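Local coordinates for hypothetical protein, IPT/TIG domain protein (Bacteroides ovatus, PDB 4HW6), which is of unknown function but, as an auxiliary nutrient-binding protein with an IPT/TIG domain and a six-bladed beta-propeller, may bind carbohydrate, at residues 111-116 against 390-395; 140-145 against 336-341; 159-164 against 181-186; 322-327 against 364-369; 401-406 against 420-425. All blocks are in the same frame, centred on the assembly; numbering follows the deposited sequence.

Overall arrangement
All five contacts lie in the six-bladed propeller. Contact 5, within the last blade, touches three of the others. Its centre is about 11 Å from that of contact 1, which adds two strands to the same blade, about 10 Å from contact 2 and about 15 Å from contact 4, where His365 meets His403. Contact 2 joins the inner strands of the two blades flanking the last one; Ile141 and Gln339 both bond to residues 405-406. Contact 3, a junction between successive blades, touches contact 2 through Asn140 and Gln160. Contacts 3 and 4 are farthest apart, with centres about 26 Å apart. Contact 4 alone includes a ligand, an ethanediol probably left from crystallisation.

Contact 1 (111-116 against 390-395); sequences VTTFLG and YVDGEL
Val111 and Gly393 form an antiparallel hydrogen-bonded pair. Val111 N gives a nearly straight bond (167°) to Gly393 O at 2.8 Å, and Gly393 N returns a more bent one to Val111 O at 3.0 Å. A beta carbon at Gly393 would be jammed against the carbonyl of Asp392, given the backbone angles here. Side-chain polar contacts continue the seam. Thr113 OG1 donates to Asp392 OD2 at 2.7 Å, on the syn lone pair, while Tyr390 brings its phenol oxygen OH to 2.6 Å from the same Thr113 OG1, which lies in the plane of the ring. With chi1 at -59°, Thr113 carries OG1 beside its own backbone N and leaves CG2 on the other branch, 3.6 Å from Tyr390 OH. The other carboxylate oxygen, Asp392 OD1, forms a salt bridge with Arg427, so this acid ties two strands together. Apolar contact is slight: Val111 CG2 meets Leu395 CD2 at 3.8 Å. Strand 109-115, from early in the propeller, lies between 393-394 and 425-431, from its end, so the last, antiparallel blade is built from both ends of the propeller chain, the Velcro closure of many beta-propellers.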
# COMPACT_ATOMS: atom_id res chain seq x y z
N VAL A 111 1.75 5.99 10.32
CA VAL A 111 2.87 5.86 9.41
C VAL A 111 4.07 5.37 10.22
O VAL A 111 4.34 5.89 11.32
CB VAL A 111 3.22 7.18 8.70
CG1 VAL A 111 4.36 6.91 7.71
CG2 VAL A 111 2.02 7.81 7.98
N THR A 112 4.76 4.36 9.70
CA THR A 112 6.00 3.87 10.30
C THR A 112 7.09 3.80 9.20
O THR A 112 6.79 4.01 8.01
CB THR A 112 5.85 2.49 10.95
OG1 THR A 112 5.26 1.55 10.03
CG2 THR A 112 5.02 2.58 12.21
N THR A 113 8.32 3.51 9.59
CA THR A 113 9.41 3.32 8.63
C THR A 113 9.71 1.83 8.49
O THR A 113 10.01 1.17 9.47
CB THR A 113 10.66 4.12 9.03
OG1 THR A 113 10.29 5.51 9.09
CG2 THR A 113 11.79 3.90 8.02
N PHE A 114 9.59 1.32 7.26
CA PHE A 114 9.75 -0.09 6.95
C PHE A 114 11.18 -0.44 6.51
O PHE A 114 11.81 -1.35 7.06
CB PHE A 114 8.72 -0.48 5.88
CG PHE A 114 8.82 -1.91 5.40
CD1 PHE A 114 8.95 -2.96 6.28
CD2 PHE A 114 8.76 -2.18 4.04
CE1 PHE A 114 9.06 -4.27 5.82
CE2 PHE A 114 8.85 -3.48 3.58
CZ PHE A 114 9.01 -4.51 4.46
N LEU A 115 11.71 0.30 5.53
CA LEU A 115 13.06 0.04 5.04
C LEU A 115 13.83 1.32 4.78
O LEU A 115 13.25 2.33 4.34
CB LEU A 115 13.02 -0.76 3.74
CG LEU A 115 12.43 -2.17 3.78
CD1 LEU A 115 12.07 -2.61 2.37
CD2 LEU A 115 13.40 -3.15 4.44
N GLY A 116 15.14 1.24 5.01
CA GLY A 116 16.07 2.33 4.74
C GLY A 116 16.54 2.99 6.01
O GLY A 116 15.73 3.30 6.90
N TYR A 390 10.08 14.35 7.95
CA TYR A 390 10.19 12.91 8.24
C TYR A 390 9.78 12.65 9.68
O TYR A 390 10.59 12.74 10.62
CB TYR A 390 11.60 12.40 7.99
CG TYR A 390 11.79 10.97 8.44
CD1 TYR A 390 11.01 9.95 7.92
CD2 TYR A 390 12.74 10.64 9.42
CE1 TYR A 390 11.17 8.64 8.35
CE2 TYR A 390 12.91 9.34 9.85
CZ TYR A 390 12.13 8.34 9.31
OH TYR A 390 12.33 7.04 9.76
N VAL A 391 8.49 12.35 9.84
CA VAL A 391 7.91 12.07 11.16
C VAL A 391 6.92 10.95 10.99
O VAL A 391 6.03 11.02 10.11
CB VAL A 391 7.17 13.30 11.78
CG1 VAL A 391 6.55 12.95 13.14
CG2 VAL A 391 8.10 14.50 11.89
N ASP A 392 7.08 9.92 11.82
CA ASP A 392 6.19 8.79 11.86
C ASP A 392 5.08 9.11 12.87
O ASP A 392 5.26 9.95 13.74
CB ASP A 392 6.97 7.52 12.22
CG ASP A 392 7.75 6.94 11.01
OD1 ASP A 392 7.26 7.05 9.88
OD2 ASP A 392 8.82 6.36 11.21
N GLY A 393 3.93 8.45 12.74
CA GLY A 393 2.87 8.61 13.73
C GLY A 393 1.50 8.69 13.06
O GLY A 393 1.32 8.20 11.93
N GLU A 394 0.57 9.38 13.72
CA GLU A 394 -0.83 9.45 13.29
C GLU A 394 -0.92 10.12 11.93
O GLU A 394 -0.22 11.09 11.66
CB GLU A 394 -1.68 10.25 14.27
CG GLU A 394 -1.71 9.77 15.71
CD GLU A 394 -2.50 8.49 15.90
OE1 GLU A 394 -3.57 8.36 15.27
OE2 GLU A 394 -2.05 7.64 16.71
N LEU A 395 -1.82 9.61 11.08
CA LEU A 395 -1.79 9.94 9.65
C LEU A 395 -1.82 11.42 9.32
O LEU A 395 -1.08 11.86 8.43
CB LEU A 395 -2.98 9.27 8.93
CG LEU A 395 -3.01 7.75 8.96
CD1 LEU A 395 -4.06 7.21 7.98
CD2 LEU A 395 -1.66 7.13 8.66

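Contact 2 (140-145 against 336-341); sequences NIWRMM and GPNQGI
Arg143 reaches over from its strand to Asn338 and Gln339. Its CB sits 4.2 Å from Gln339 OE1; the chain then bends at chi2 (-71°), which brings CD alongside the Gln339 side chain, 3.9 Å from its CB, the two chains sliding past each other in opposite directions. Beyond NE the guanidinium is sandwiched: the backbone at Asn338 C and Gln339 N lies over one face, and the Trp142 indole covers the opposite one, with NH1 above the centre of that ring. At the tip two nitrogens grip a single atom end-on, Arg143 NH1 lying 3.0 Å from Asn338 OD1 and Arg143 NH2 3.1 Å from Asn338 OD1, which is in the guanidinium plane. NH1 also bonds to Trp142 O, 2.8 Å away. Trp142 and Arg143 make a classic beta bulge opposite Val158, at the start of the inner strand of one propeller blade; 337-341 begins the inner strand of another, and the two short segments run nearly parallel, 9° apart with axes 8.0 Å from each other. A leucine in place of Arg143 has no guanidinium, so Asn338 OD1 would probably be left without both donors and a gap is likely to open between the Trp142 indole and the backbone at 338-339. The Asn338 amide is also held by its ND2, which bonds to Gly336 O. Gln339, fully extended, reads the backbone of selenomethionine 144 at both ends: Met144 N donates to Gln339 OE1 almost straight (174°), and Gln339 NE2 gives a bond of 2.8 Å to Met144 O. Gln339 OE1 accepts in addition from Ile407 N, on the blade between.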
# COMPACT_ATOMS: atom_id res chain seq x y z
N ASN A 140 16.02 6.50 -5.17
CA ASN A 140 14.84 6.94 -5.91
C ASN A 140 13.80 5.84 -5.98
O ASN A 140 13.94 4.90 -6.78
CB ASN A 140 15.26 7.37 -7.32
CG ASN A 140 14.15 8.06 -8.09
OD1 ASN A 140 13.04 8.23 -7.59
ND2 ASN A 140 14.46 8.49 -9.31
N ILE A 141 12.76 5.98 -5.18
CA ILE A 141 11.71 4.96 -5.14
C ILE A 141 10.55 5.45 -6.05
O ILE A 141 9.57 6.02 -5.59
CB ILE A 141 11.24 4.70 -3.69
CG1 ILE A 141 12.42 4.52 -2.72
CG2 ILE A 141 10.38 3.43 -3.66
CD1 ILE A 141 12.02 4.69 -1.26
N TRP A 142 10.69 5.22 -7.35
CA TRP A 142 9.95 5.98 -8.34
C TRP A 142 8.57 5.38 -8.63
O TRP A 142 7.57 6.08 -8.61
CB TRP A 142 10.80 6.12 -9.61
CG TRP A 142 10.11 6.84 -10.72
CD1 TRP A 142 9.73 6.30 -11.91
CD2 TRP A 142 9.70 8.20 -10.74
NE1 TRP A 142 9.09 7.25 -12.67
CE2 TRP A 142 9.05 8.42 -11.98
CE3 TRP A 142 9.82 9.26 -9.84
CZ2 TRP A 142 8.53 9.66 -12.33
CZ3 TRP A 142 9.30 10.50 -10.20
CH2 TRP A 142 8.65 10.68 -11.43
N ARG A 143 8.52 4.09 -8.96
CA ARG A 143 7.27 3.37 -9.17
C ARG A 143 7.42 1.95 -8.64
O ARG A 143 8.39 1.26 -8.98
CB ARG A 143 6.90 3.26 -10.65
CG ARG A 143 6.69 4.58 -11.38
CD ARG A 143 5.40 5.27 -10.94
NE ARG A 143 5.20 6.53 -11.68
CZ ARG A 143 5.47 7.76 -11.24
NH1 ARG A 143 6.02 7.97 -10.06
NH2 ARG A 143 5.18 8.81 -12.01
N MSE A 144 6.45 1.50 -7.83
CA MSE A 144 6.44 0.17 -7.22
C MSE A 144 5.44 -0.76 -7.85
O MSE A 144 4.39 -0.33 -8.35
CB MSE A 144 5.99 0.26 -5.75
CG MSE A 144 6.90 0.88 -4.84
SE MSE A 144 5.96 1.05 -3.11
CE MSE A 144 7.56 1.58 -2.17
N MSE A 145 5.75 -2.06 -7.79
CA MSE A 145 4.80 -3.09 -8.22
C MSE A 145 5.12 -4.44 -7.57
O MSE A 145 6.26 -4.91 -7.60
CB MSE A 145 4.90 -3.18 -9.74
CG MSE A 145 4.11 -4.22 -10.40
SE MSE A 145 2.28 -3.71 -10.70
CE MSE A 145 2.34 -1.79 -10.60
N GLY A 336 1.59 17.56 -8.09
CA GLY A 336 2.48 16.48 -8.48
C GLY A 336 2.01 15.09 -8.16
O GLY A 336 2.75 14.30 -7.58
N PRO A 337 0.78 14.76 -8.59
CA PRO A 337 0.30 13.40 -8.35
C PRO A 337 1.18 12.43 -9.13
O PRO A 337 1.44 12.65 -10.31
CB PRO A 337 -1.11 13.42 -8.92
CG PRO A 337 -1.09 14.49 -9.97
CD PRO A 337 -0.17 15.54 -9.38
N ASN A 338 1.67 11.41 -8.46
CA ASN A 338 2.60 10.47 -9.04
C ASN A 338 1.97 9.09 -9.19
O ASN A 338 1.09 8.96 -10.04
CB ASN A 338 3.97 10.53 -8.35
CG ASN A 338 4.93 11.46 -9.09
OD1 ASN A 338 5.75 10.99 -9.88
ND2 ASN A 338 4.77 12.78 -8.91
N GLN A 339 2.37 8.08 -8.42
CA GLN A 339 1.76 6.78 -8.58
C GLN A 339 0.44 6.69 -7.82
O GLN A 339 0.26 7.34 -6.78
CB GLN A 339 2.70 5.67 -8.10
CG GLN A 339 2.19 4.29 -8.43
CD GLN A 339 3.22 3.19 -8.22
OE1 GLN A 339 4.17 3.35 -7.47
NE2 GLN A 339 3.00 2.04 -8.90
N GLY A 340 -0.51 5.98 -8.40
CA GLY A 340 -1.70 5.57 -7.70
C GLY A 340 -2.07 4.12 -7.88
O GLY A 340 -1.69 3.50 -8.86
N ILE A 341 -2.88 3.62 -6.95
CA ILE A 341 -3.34 2.24 -6.98
C ILE A 341 -4.79 2.15 -6.53
O ILE A 341 -5.27 2.97 -5.76
CB ILE A 341 -2.50 1.33 -6.07
CG1 ILE A 341 -2.47 1.89 -4.62
CG2 ILE A 341 -1.09 1.18 -6.64
CD1 ILE A 341 -1.91 0.90 -3.62

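Contact 3 (159-164 against 181-186); sequences GQRDAF and IGQCAD
Arg161 lays its extended chain obliquely across the side chain of Gln183, with Arg161 CG 4.1 Å from Gln183 CG and the guanidinium and amide planes 60° apart. With the Gln183 chain cut back to an alanine, the aliphatic part of Arg161 would probably lose the surface it lies across, and the guanidinium would be freer to swing. Behind them the backbones meet. Cys184 N donates to Gln160 O at 2.9 Å, and Gln160 N answers with a weak bond to Cys184 O at 3.0 Å, the two making a single antiparallel bridge. Arg161 CA adds a CA-H...O contact to Gly182 O at 3.4 Å. The shape of the loop comes from a type II' turn, Gly159 to Asp162, closed by Asp162 N on Gly159 O; Gln160 accepts the positive phi, and its OE1 is bonded to Asn140. At Gly159 a beta carbon would run into Ala163 O. Deeper in, the edge of the Phe164 ring meets Cys184 SG, at 4.2 Å from CD2. The loop joins strands 154-158 and 164-168 of one blade, and 184-186 starts the inner strand of the next: this is a junction between successive blades of the beta-propeller.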
# COMPACT_ATOMS: atom_id res chain seq x y z
N GLY A 159 13.84 3.00 -10.39
CA GLY A 159 14.50 4.16 -9.82
C GLY A 159 14.93 5.22 -10.80
O GLY A 159 15.81 6.00 -10.48
N GLN A 160 14.29 5.28 -11.98
CA GLN A 160 14.72 6.17 -13.07
C GLN A 160 16.19 5.91 -13.40
O GLN A 160 16.53 4.80 -13.84
CB GLN A 160 14.41 7.63 -12.75
CG GLN A 160 12.92 7.91 -12.68
CD GLN A 160 12.60 9.35 -12.34
OE1 GLN A 160 13.08 9.91 -11.34
NE2 GLN A 160 11.77 9.96 -13.17
N ARG A 161 17.08 6.88 -13.16
CA ARG A 161 18.49 6.68 -13.41
C ARG A 161 19.21 5.94 -12.29
O ARG A 161 20.35 5.55 -12.44
CB ARG A 161 19.21 8.00 -13.62
CG ARG A 161 18.63 8.84 -14.73
CD ARG A 161 19.43 10.12 -14.86
NE ARG A 161 18.74 11.04 -15.75
CZ ARG A 161 19.35 12.00 -16.45
NH1 ARG A 161 20.66 12.20 -16.39
NH2 ARG A 161 18.62 12.80 -17.23
N ASP A 162 18.54 5.82 -11.14
CA ASP A 162 19.11 5.15 -9.97
C ASP A 162 18.73 3.66 -9.95
O ASP A 162 18.22 3.13 -10.95
CB ASP A 162 18.69 5.89 -8.69
CG ASP A 162 19.03 7.41 -8.76
OD1 ASP A 162 20.17 7.75 -9.06
OD2 ASP A 162 18.13 8.25 -8.51
N ALA A 163 19.06 2.97 -8.86
CA ALA A 163 18.91 1.52 -8.83
C ALA A 163 17.45 1.08 -8.84
O ALA A 163 16.58 1.68 -8.21
CB ALA A 163 19.61 0.91 -7.62
N PHE A 164 17.26 -0.03 -9.55
CA PHE A 164 16.06 -0.85 -9.54
C PHE A 164 16.18 -1.81 -8.35
O PHE A 164 17.20 -2.49 -8.20
CB PHE A 164 16.08 -1.64 -10.84
CG PHE A 164 14.78 -2.29 -11.19
CD1 PHE A 164 14.25 -3.31 -10.42
CD2 PHE A 164 14.12 -1.92 -12.34
CE1 PHE A 164 13.07 -3.93 -10.79
CE2 PHE A 164 12.94 -2.54 -12.71
CZ PHE A 164 12.42 -3.54 -11.93
N ILE A 181 19.39 -0.77 -18.17
CA ILE A 181 18.50 0.23 -18.71
C ILE A 181 18.85 1.54 -18.01
O ILE A 181 18.85 1.60 -16.79
CB ILE A 181 17.04 -0.16 -18.41
CG1 ILE A 181 16.65 -1.44 -19.16
CG2 ILE A 181 16.08 0.99 -18.74
CD1 ILE A 181 15.31 -2.03 -18.76
N GLY A 182 19.12 2.59 -18.79
CA GLY A 182 19.59 3.86 -18.23
C GLY A 182 18.58 4.66 -17.46
O GLY A 182 18.94 5.38 -16.53
N GLN A 183 17.30 4.58 -17.83
CA GLN A 183 16.28 5.41 -17.18
C GLN A 183 14.97 4.66 -17.06
O GLN A 183 14.11 4.73 -17.94
CB GLN A 183 16.12 6.74 -17.88
CG GLN A 183 15.36 7.78 -17.05
CD GLN A 183 15.62 9.20 -17.54
OE1 GLN A 183 15.37 9.54 -18.70
NE2 GLN A 183 16.12 10.03 -16.66
N CYS A 184 14.83 3.92 -15.97
CA CYS A 184 13.68 3.03 -15.79
C CYS A 184 12.50 3.84 -15.29
O CYS A 184 12.49 4.27 -14.12
CB CYS A 184 13.98 1.90 -14.80
SG CYS A 184 15.24 0.74 -15.33
N ALA A 185 11.51 4.06 -16.16
CA ALA A 185 10.40 4.98 -15.86
C ALA A 185 9.17 4.34 -15.25
O ALA A 185 8.37 5.03 -14.61
CB ALA A 185 10.01 5.73 -17.13
N ASP A 186 8.95 3.05 -15.49
CA ASP A 186 7.79 2.35 -14.97
C ASP A 186 8.03 0.83 -15.03
O ASP A 186 8.91 0.36 -15.75
CB ASP A 186 6.51 2.75 -15.74
CG ASP A 186 5.20 2.43 -14.96
OD1 ASP A 186 5.25 2.09 -13.74
OD2 ASP A 186 4.09 2.58 -15.57

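Contact 4 (322-327 against 364-369); sequences PGWVDG and SHTVRV. With EDO (1,2-ethanediol), chain G.
Gly323 O only approaches Arg368 NH1, at 4.1 Å; just before it, Pro322 O accepts a 2.6 Å hydrogen bond from O2 of an ethanediol probably taken from the crystallisation liquor. Trp324 follows with CG anti to the backbone N (chi1 179°), which brings the indole against three residues of 364-369. Its CD1 stands above the centre of the Arg368 guanidinium, 3.7 Å from CZ, but the planes are 54° apart, so the two groups do not stack. CD1 is also 3.8 Å from Ser364 CB, and NE1 passes Thr366 CG2 while bonding to Thr378. Within 364-369, Thr366 OG1 donates to Ser364 OG at 2.7 Å. Val325 turns its side chain away, and its carbonyl O accepts a weak hydrogen bond from Arg368 NH2. Asp326 makes the stronger link: its OD1 takes Arg368 NH2 in a salt bridge at 2.7 Å, on the anti side and somewhat out of the carboxylate plane, with a weak second bond from NE. A bend at chi3 (79°) turns the guanidinium toward this carboxylate. Arg368 NH1 pairs with Asp361, so the arginine stands between two acids that probably balance its charge and fix the rotation of the guanidinium. Gly327 then enters the edge strand 327-328. The aromatic-Val-Asp-Gly sequence returns at Tyr390 to Gly393, and the recurrence is consistent with the NHL type of propeller repeat.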
# COMPACT_ATOMS: atom_id res chain seq x y z
N PRO A 322 -1.37 23.84 -9.68
CA PRO A 322 -0.98 23.04 -8.51
C PRO A 322 -1.51 23.62 -7.21
O PRO A 322 -1.61 24.85 -7.04
CB PRO A 322 0.55 23.10 -8.55
CG PRO A 322 0.85 24.42 -9.21
CD PRO A 322 -0.21 24.55 -10.27
N GLY A 323 -1.82 22.74 -6.27
CA GLY A 323 -2.26 23.16 -4.96
C GLY A 323 -2.60 21.95 -4.12
O GLY A 323 -2.63 20.82 -4.62
N TRP A 324 -2.85 22.20 -2.84
CA TRP A 324 -3.32 21.18 -1.91
C TRP A 324 -4.69 21.62 -1.43
O TRP A 324 -4.83 22.36 -0.45
CB TRP A 324 -2.36 20.97 -0.74
CG TRP A 324 -2.90 19.93 0.21
CD1 TRP A 324 -3.06 18.63 -0.04
CD2 TRP A 324 -3.39 20.17 1.52
NE1 TRP A 324 -3.60 18.00 1.05
CE2 TRP A 324 -3.81 18.93 2.03
CE3 TRP A 324 -3.50 21.31 2.32
CZ2 TRP A 324 -4.35 18.79 3.30
CZ3 TRP A 324 -4.03 21.17 3.59
CH2 TRP A 324 -4.43 19.91 4.07
N VAL A 325 -5.72 21.19 -2.16
CA VAL A 325 -7.09 21.53 -1.84
C VAL A 325 -7.93 20.26 -1.99
O VAL A 325 -8.06 19.70 -3.08
CB VAL A 325 -7.64 22.66 -2.74
CG1 VAL A 325 -9.10 22.94 -2.39
CG2 VAL A 325 -6.80 23.93 -2.63
N ASP A 326 -8.46 19.77 -0.86
CA ASP A 326 -9.40 18.65 -0.92
C ASP A 326 -10.75 19.16 -1.39
O ASP A 326 -11.10 20.33 -1.19
CB ASP A 326 -9.51 17.95 0.44
CG ASP A 326 -8.25 17.19 0.84
OD1 ASP A 326 -7.47 16.77 -0.01
OD2 ASP A 326 -8.05 16.97 2.05
N GLY A 327 -11.53 18.29 -2.03
CA GLY A 327 -12.87 18.65 -2.44
C GLY A 327 -13.36 17.79 -3.58
O GLY A 327 -12.83 16.70 -3.83
N SER A 364 2.58 18.09 -2.63
CA SER A 364 1.88 18.45 -1.40
C SER A 364 2.31 17.57 -0.22
O SER A 364 1.90 17.81 0.92
CB SER A 364 0.36 18.36 -1.56
OG SER A 364 -0.05 17.02 -1.69
N HIS A 365 3.15 16.56 -0.52
CA HIS A 365 3.74 15.64 0.46
C HIS A 365 2.68 14.80 1.19
O HIS A 365 2.78 14.54 2.40
CB HIS A 365 4.65 16.37 1.44
CG HIS A 365 5.64 17.26 0.76
ND1 HIS A 365 6.83 16.79 0.25
CD2 HIS A 365 5.63 18.60 0.52
CE1 HIS A 365 7.50 17.79 -0.29
NE2 HIS A 365 6.78 18.89 -0.18
N THR A 366 1.70 14.33 0.42
CA THR A 366 0.61 13.56 0.98
C THR A 366 0.31 12.28 0.20
O THR A 366 0.69 12.12 -0.98
CB THR A 366 -0.69 14.40 1.03
OG1 THR A 366 -1.00 14.89 -0.29
CG2 THR A 366 -0.54 15.58 1.99
N VAL A 367 -0.37 11.38 0.87
CA VAL A 367 -1.10 10.30 0.25
C VAL A 367 -2.57 10.74 0.26
O VAL A 367 -3.10 11.15 1.30
CB VAL A 367 -0.92 8.97 0.99
CG1 VAL A 367 -1.75 7.86 0.32
CG2 VAL A 367 0.58 8.56 1.03
N ARG A 368 -3.21 10.69 -0.91
CA ARG A 368 -4.57 11.19 -1.08
C ARG A 368 -5.44 10.08 -1.64
O ARG A 368 -4.92 9.05 -2.09
CB ARG A 368 -4.58 12.46 -1.95
CG ARG A 368 -3.72 13.54 -1.30
CD ARG A 368 -3.64 14.85 -2.05
NE ARG A 368 -4.83 15.66 -1.83
CZ ARG A 368 -5.07 16.78 -2.50
NH1 ARG A 368 -4.17 17.23 -3.36
NH2 ARG A 368 -6.16 17.47 -2.29
N VAL A 369 -6.76 10.28 -1.59
CA VAL A 369 -7.71 9.29 -2.09
C VAL A 369 -8.66 9.96 -3.03
O VAL A 369 -9.19 11.03 -2.70
CB VAL A 369 -8.49 8.63 -0.95
CG1 VAL A 369 -9.35 7.50 -1.50
CG2 VAL A 369 -7.55 8.10 0.10
C1 EDO G . 1.66 26.78 -4.16
O1 EDO G . 2.46 27.75 -4.86
C2 EDO G . 0.95 25.87 -5.17
O2 EDO G . -0.03 26.63 -5.89

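Contact 5 (401-406 against 420-425); sequences FNHPTS and DCDNHR
A tight turn between the second and third strands of the last propeller blade, 420-425, packs against the start of that blade's inner strand, with Asp420, Asp422 and Asn423 all meeting Asn402. The turn has the Asp-x-x-Asn-x-Arg sequence seen in NHL repeats, and a G1 bulge at His424 and Arg425 closes it. Asp420 OD1 accepts from Asn402 N at 2.8 Å with its syn lone pair, the bond nearly straight (166°). The other oxygen, OD2, takes Asn423 ND2 at 2.7 Å from above the carboxylate plane and forms a salt bridge with Arg427, so the buried acid is well supplied with donors. Asp422 N donates to Asn402 O at 2.9 Å. His403 O receives two donors from opposite faces of its plane, Cys421 N at 3.1 Å and its near neighbour Thr405 OG1. In the same direction as Asp422, alongside it, runs the His403 side chain, whose ND1 donates in the ring plane to the anti lone pair of Asp422 OD2 at 2.6 Å. A water links Asn402 ND2 to Asn423 OD1. Around this corner, Thr405 and Ser406 lie between strands 143-146 and 337-344, His365 of the preceding blade accepts from His403 N, and Phe401 reaches Val111 on strand 109-115.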
# COMPACT_ATOMS: atom_id res chain seq x y z
N PHE A 401 5.93 13.38 5.27
CA PHE A 401 6.66 12.77 4.19
C PHE A 401 7.47 13.85 3.49
O PHE A 401 7.27 15.05 3.71
CB PHE A 401 5.72 12.22 3.13
CG PHE A 401 4.78 11.13 3.62
CD1 PHE A 401 5.22 9.83 3.77
CD2 PHE A 401 3.45 11.42 3.89
CE1 PHE A 401 4.36 8.82 4.20
CE2 PHE A 401 2.59 10.42 4.31
CZ PHE A 401 3.05 9.12 4.46
N ASN A 402 8.32 13.43 2.57
CA ASN A 402 9.09 14.39 1.75
C ASN A 402 9.20 13.81 0.36
O ASN A 402 10.06 12.95 0.10
CB ASN A 402 10.48 14.66 2.35
CG ASN A 402 11.18 15.83 1.70
OD1 ASN A 402 10.72 16.34 0.66
ND2 ASN A 402 12.28 16.30 2.32
N HIS A 403 8.31 14.27 -0.51
CA HIS A 403 8.16 13.77 -1.88
C HIS A 403 7.76 12.30 -1.93
O HIS A 403 8.42 11.45 -2.55
CB HIS A 403 9.42 14.08 -2.70
CG HIS A 403 9.59 15.54 -2.95
ND1 HIS A 403 10.83 16.14 -2.98
CD2 HIS A 403 8.69 16.52 -3.19
CE1 HIS A 403 10.67 17.44 -3.23
NE2 HIS A 403 9.38 17.69 -3.37
N PRO A 404 6.63 11.98 -1.29
CA PRO A 404 6.11 10.64 -1.48
C PRO A 404 5.73 10.45 -2.93
O PRO A 404 5.03 11.31 -3.48
CB PRO A 404 4.88 10.61 -0.58
CG PRO A 404 4.44 12.02 -0.45
CD PRO A 404 5.67 12.87 -0.63
N THR A 405 6.13 9.35 -3.55
CA THR A 405 6.03 9.20 -4.99
C THR A 405 5.40 7.90 -5.45
O THR A 405 4.52 7.89 -6.31
CB THR A 405 7.44 9.35 -5.60
OG1 THR A 405 7.97 10.63 -5.23
CG2 THR A 405 7.41 9.24 -7.11
N SER A 406 5.83 6.79 -4.88
CA SER A 406 5.37 5.49 -5.24
C SER A 406 4.52 4.89 -4.12
O SER A 406 4.62 5.27 -2.94
CB SER A 406 6.59 4.60 -5.57
OG SER A 406 7.47 4.51 -4.46
N ASP A 420 9.03 7.14 -0.16
CA ASP A 420 9.14 8.50 0.34
C ASP A 420 10.50 9.02 -0.11
O ASP A 420 11.50 8.96 0.61
CB ASP A 420 8.99 8.44 1.85
CG ASP A 420 8.83 9.79 2.50
OD1 ASP A 420 8.50 10.75 1.80
OD2 ASP A 420 8.96 9.85 3.75
N CYS A 421 10.52 9.55 -1.34
CA CYS A 421 11.75 9.69 -2.10
C CYS A 421 12.83 10.55 -1.47
O CYS A 421 13.97 10.13 -1.44
CB CYS A 421 11.48 10.17 -3.53
SG CYS A 421 10.79 8.83 -4.48
N ASP A 422 12.48 11.72 -0.95
CA ASP A 422 13.49 12.59 -0.34
C ASP A 422 13.77 12.33 1.16
O ASP A 422 14.62 12.97 1.78
CB ASP A 422 13.20 14.04 -0.71
CG ASP A 422 13.82 14.41 -2.07
OD1 ASP A 422 15.01 14.09 -2.30
OD2 ASP A 422 13.15 15.04 -2.91
N ASN A 423 13.16 11.28 1.69
CA ASN A 423 13.60 10.67 2.94
C ASN A 423 14.33 9.36 2.71
O ASN A 423 14.86 8.78 3.64
CB ASN A 423 12.41 10.44 3.87
CG ASN A 423 11.90 11.73 4.45
OD1 ASN A 423 12.70 12.63 4.77
ND2 ASN A 423 10.58 11.86 4.57
N HIS A 424 14.34 8.89 1.46
CA HIS A 424 15.14 7.75 1.04
C HIS A 424 14.75 6.47 1.74
O HIS A 424 15.56 5.56 1.91
CB HIS A 424 16.61 8.11 1.18
CG HIS A 424 16.96 9.34 0.39
ND1 HIS A 424 17.04 9.33 -0.99
CD2 HIS A 424 17.16 10.62 0.78
CE1 HIS A 424 17.28 10.56 -1.42
NE2 HIS A 424 17.36 11.36 -0.36
N ARG A 425 13.46 6.39 2.06
CA ARG A 425 12.92 5.28 2.82
C ARG A 425 11.61 4.79 2.23
O ARG A 425 10.85 5.58 1.64
CB ARG A 425 12.65 5.72 4.26
CG ARG A 425 13.89 5.99 5.11
CD ARG A 425 13.45 6.85 6.27
NE ARG A 425 14.46 7.16 7.26
CZ ARG A 425 15.07 8.34 7.41
NH1 ARG A 425 14.89 9.37 6.56
NH2 ARG A 425 15.92 8.47 8.43
O HOH W 1 12.66 15.33 5.11